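Local coordinates for protein STM4351 (Salmonella enterica, PDB 2Y7I) that binds arginine with high specificity as a periplasmic solute-binding protein of family 3, probably delivering it for uptake, at residues A[81-86]-A[192-197]. Numbering follows the deposited sequence. Where two conformers were deposited one is given.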
loop_
_atom_site.group_PDB
_atom_site.type_symbol
_atom_site.label_atom_id
_atom_site.label_comp_id
_atom_site.label_asym_id
_atom_site.label_seq_id
_atom_site.Cartn_x
_atom_site.Cartn_y
_atom_site.Cartn_z
ATOM N N GLN A 81 3.906 11.645 22.117
ATOM C CA GLN A 81 4.379 12.747 22.967
ATOM C C GLN A 81 5.897 12.926 22.867
ATOM O O GLN A 81 6.422 13.997 23.182
ATOM C CB GLN A 81 4.029 12.503 24.441
ATOM C CG GLN A 81 2.551 12.265 24.762
ATOM C CD GLN A 81 2.299 12.055 26.254
ATOM O OE1 GLN A 81 3.009 11.295 26.918
ATOM N NE2 GLN A 81 1.285 12.737 26.787
ATOM N N GLN A 82 6.590 11.878 22.428
ATOM C CA GLN A 82 8.052 11.842 22.438
ATOM C C GLN A 82 8.665 12.045 21.062
ATOM O O GLN A 82 9.752 12.609 20.946
ATOM C CB GLN A 82 8.539 10.505 23.002
ATOM C CG GLN A 82 7.878 10.121 24.308
ATOM C CD GLN A 82 8.335 8.773 24.813
ATOM O OE1 GLN A 82 8.458 7.816 24.046
ATOM N NE2 GLN A 82 8.581 8.686 26.115
ATOM N N VAL A 83 7.979 11.557 20.031
ATOM C CA VAL A 83 8.503 11.577 18.655
ATOM C C VAL A 83 7.411 11.959 17.651
ATOM O O VAL A 83 6.231 11.968 17.990
ATOM C CB VAL A 83 9.070 10.190 18.222
ATOM C CG1 VAL A 83 10.198 9.732 19.136
ATOM C CG2 VAL A 83 7.964 9.139 18.165
ATOM N N SER A 84 7.818 12.235 16.417
ATOM C CA SER A 84 6.882 12.415 15.312
ATOM C C SER A 84 6.824 11.135 14.479
ATOM O O SER A 84 7.862 10.590 14.107
ATOM C CB SER A 84 7.318 13.581 14.432
ATOM O OG SER A 84 7.226 14.801 15.139
ATOM N N PHE A 85 5.617 10.649 14.197
ATOM C CA PHE A 85 5.459 9.500 13.309
ATOM C C PHE A 85 5.024 9.883 11.900
ATOM O O PHE A 85 4.316 10.870 11.696
ATOM C CB PHE A 85 4.438 8.513 13.860
ATOM C CG PHE A 85 4.936 7.688 15.022
ATOM C CD1 PHE A 85 5.773 6.594 14.814
ATOM C CD2 PHE A 85 4.531 7.983 16.318
ATOM C CE1 PHE A 85 6.218 5.808 15.888
ATOM C CE2 PHE A 85 4.964 7.210 17.395
ATOM C CZ PHE A 85 5.810 6.121 17.178
ATOM N N SER A 86 5.459 9.072 10.941
ATOM C CA SER A 86 4.904 9.058 9.605
ATOM C C SER A 86 3.461 8.562 9.645
ATOM O O SER A 86 2.960 8.125 10.686
ATOM C CB SER A 86 5.706 8.114 8.709
ATOM O OG SER A 86 5.575 6.768 9.161
ATOM N N GLY A 192 4.500 2.885 12.411
ATOM C CA GLY A 192 4.981 4.164 11.882
ATOM C C GLY A 192 6.492 4.220 11.864
ATOM O O GLY A 192 7.165 3.460 12.578
ATOM N N ILE A 193 7.021 5.099 11.026
ATOM C CA ILE A 193 8.435 5.449 11.064
ATOM C C ILE A 193 8.558 6.691 11.939
ATOM O O ILE A 193 7.860 7.669 11.710
ATOM C CB ILE A 193 8.995 5.721 9.646
ATOM C CG1 ILE A 193 9.025 4.418 8.835
ATOM C CG2 ILE A 193 10.404 6.322 9.738
ATOM C CD1 ILE A 193 9.443 4.585 7.369
ATOM N N ALA A 194 9.439 6.644 12.940
ATOM C CA ALA A 194 9.583 7.750 13.891
ATOM C C ALA A 194 10.773 8.638 13.558
ATOM O O ALA A 194 11.833 8.160 13.156
ATOM C CB ALA A 194 9.688 7.226 15.318
ATOM N N VAL A 195 10.565 9.940 13.701
ATOM C CA VAL A 195 11.641 10.925 13.609
ATOM C C VAL A 195 11.504 11.853 14.812
ATOM O O VAL A 195 10.468 11.840 15.482
ATOM C CB VAL A 195 11.619 11.704 12.259
ATOM C CG1 VAL A 195 11.365 10.742 11.087
ATOM C CG2 VAL A 195 10.566 12.815 12.259
ATOM N N ARG A 196 12.544 12.635 15.094
ATOM C CA ARG A 196 12.493 13.639 16.156
ATOM C C ARG A 196 11.404 14.678 15.914
ATOM O O ARG A 196 11.081 15.002 14.767
ATOM C CB ARG A 196 13.832 14.363 16.272
ATOM C CG ARG A 196 14.831 13.655 17.135
ATOM C CD ARG A 196 16.112 14.481 17.287
ATOM N NE ARG A 196 16.727 14.852 16.005
ATOM C CZ ARG A 196 17.278 14.002 15.131
ATOM N NH1 ARG A 196 17.288 12.682 15.352
ATOM N NH2 ARG A 196 17.807 14.481 14.009
ATOM N N LYS A 197 10.879 15.229 17.003
ATOM C CA LYS A 197 9.789 16.211 16.947
ATOM C C LYS A 197 9.980 17.429 16.040
ATOM O O LYS A 197 9.026 17.885 15.404
ATOM C CB LYS A 197 9.437 16.681 18.359
ATOM C CG LYS A 197 8.548 15.720 19.115
ATOM C CD LYS A 197 7.168 15.680 18.500
ATOM C CE LYS A 197 6.130 15.278 19.522
ATOM N NZ LYS A 197 4.833 15.075 18.831
HETATM O O HOH W 1 11.606 13.986 19.448
HETATM O O HOH W 2 8.475 16.715 12.941
#
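With OG set between its backbone N and carbonyl carbon (chi1 65°), S86 turns its hydroxyl onto 192-197, where OG accepts a hydrogen bond from the N-H of I193 (N to OG 2.9 Å). K197, bent at chi2 (-68°), lays its aliphatic chain along the backbone of 81-83, with CD 3.5 Å from S84 OG. S86 N donates a hydrogen bond to I193 O, so S86 grips both polar backbone atoms of I193. S84 and V195 form an antiparallel hydrogen-bonded pair, S84 N to V195 O and V195 N to S84 O both 2.8 Å. F85 and A194 follow as the non-hydrogen-bonded pair; A194 CB meets both F85 CE1 and V83 CG2 at 3.8 Å, and the same V83 methyl lies over one face of the F85 ring near its rim. The G192 carbonyl carbon sits at the ring edge. The F85 side chain lies about 8 Å from the bound arginine. One water links Q82 O to K197 N, another S84 OG to K197 O. K197 NZ hydrogen-bonds to E80 O, in helix 77-80. This two-stranded antiparallel pairing lies between helix 57-62, which packs on V83 and A194, and helix 200-214, which packs on V195 and S86.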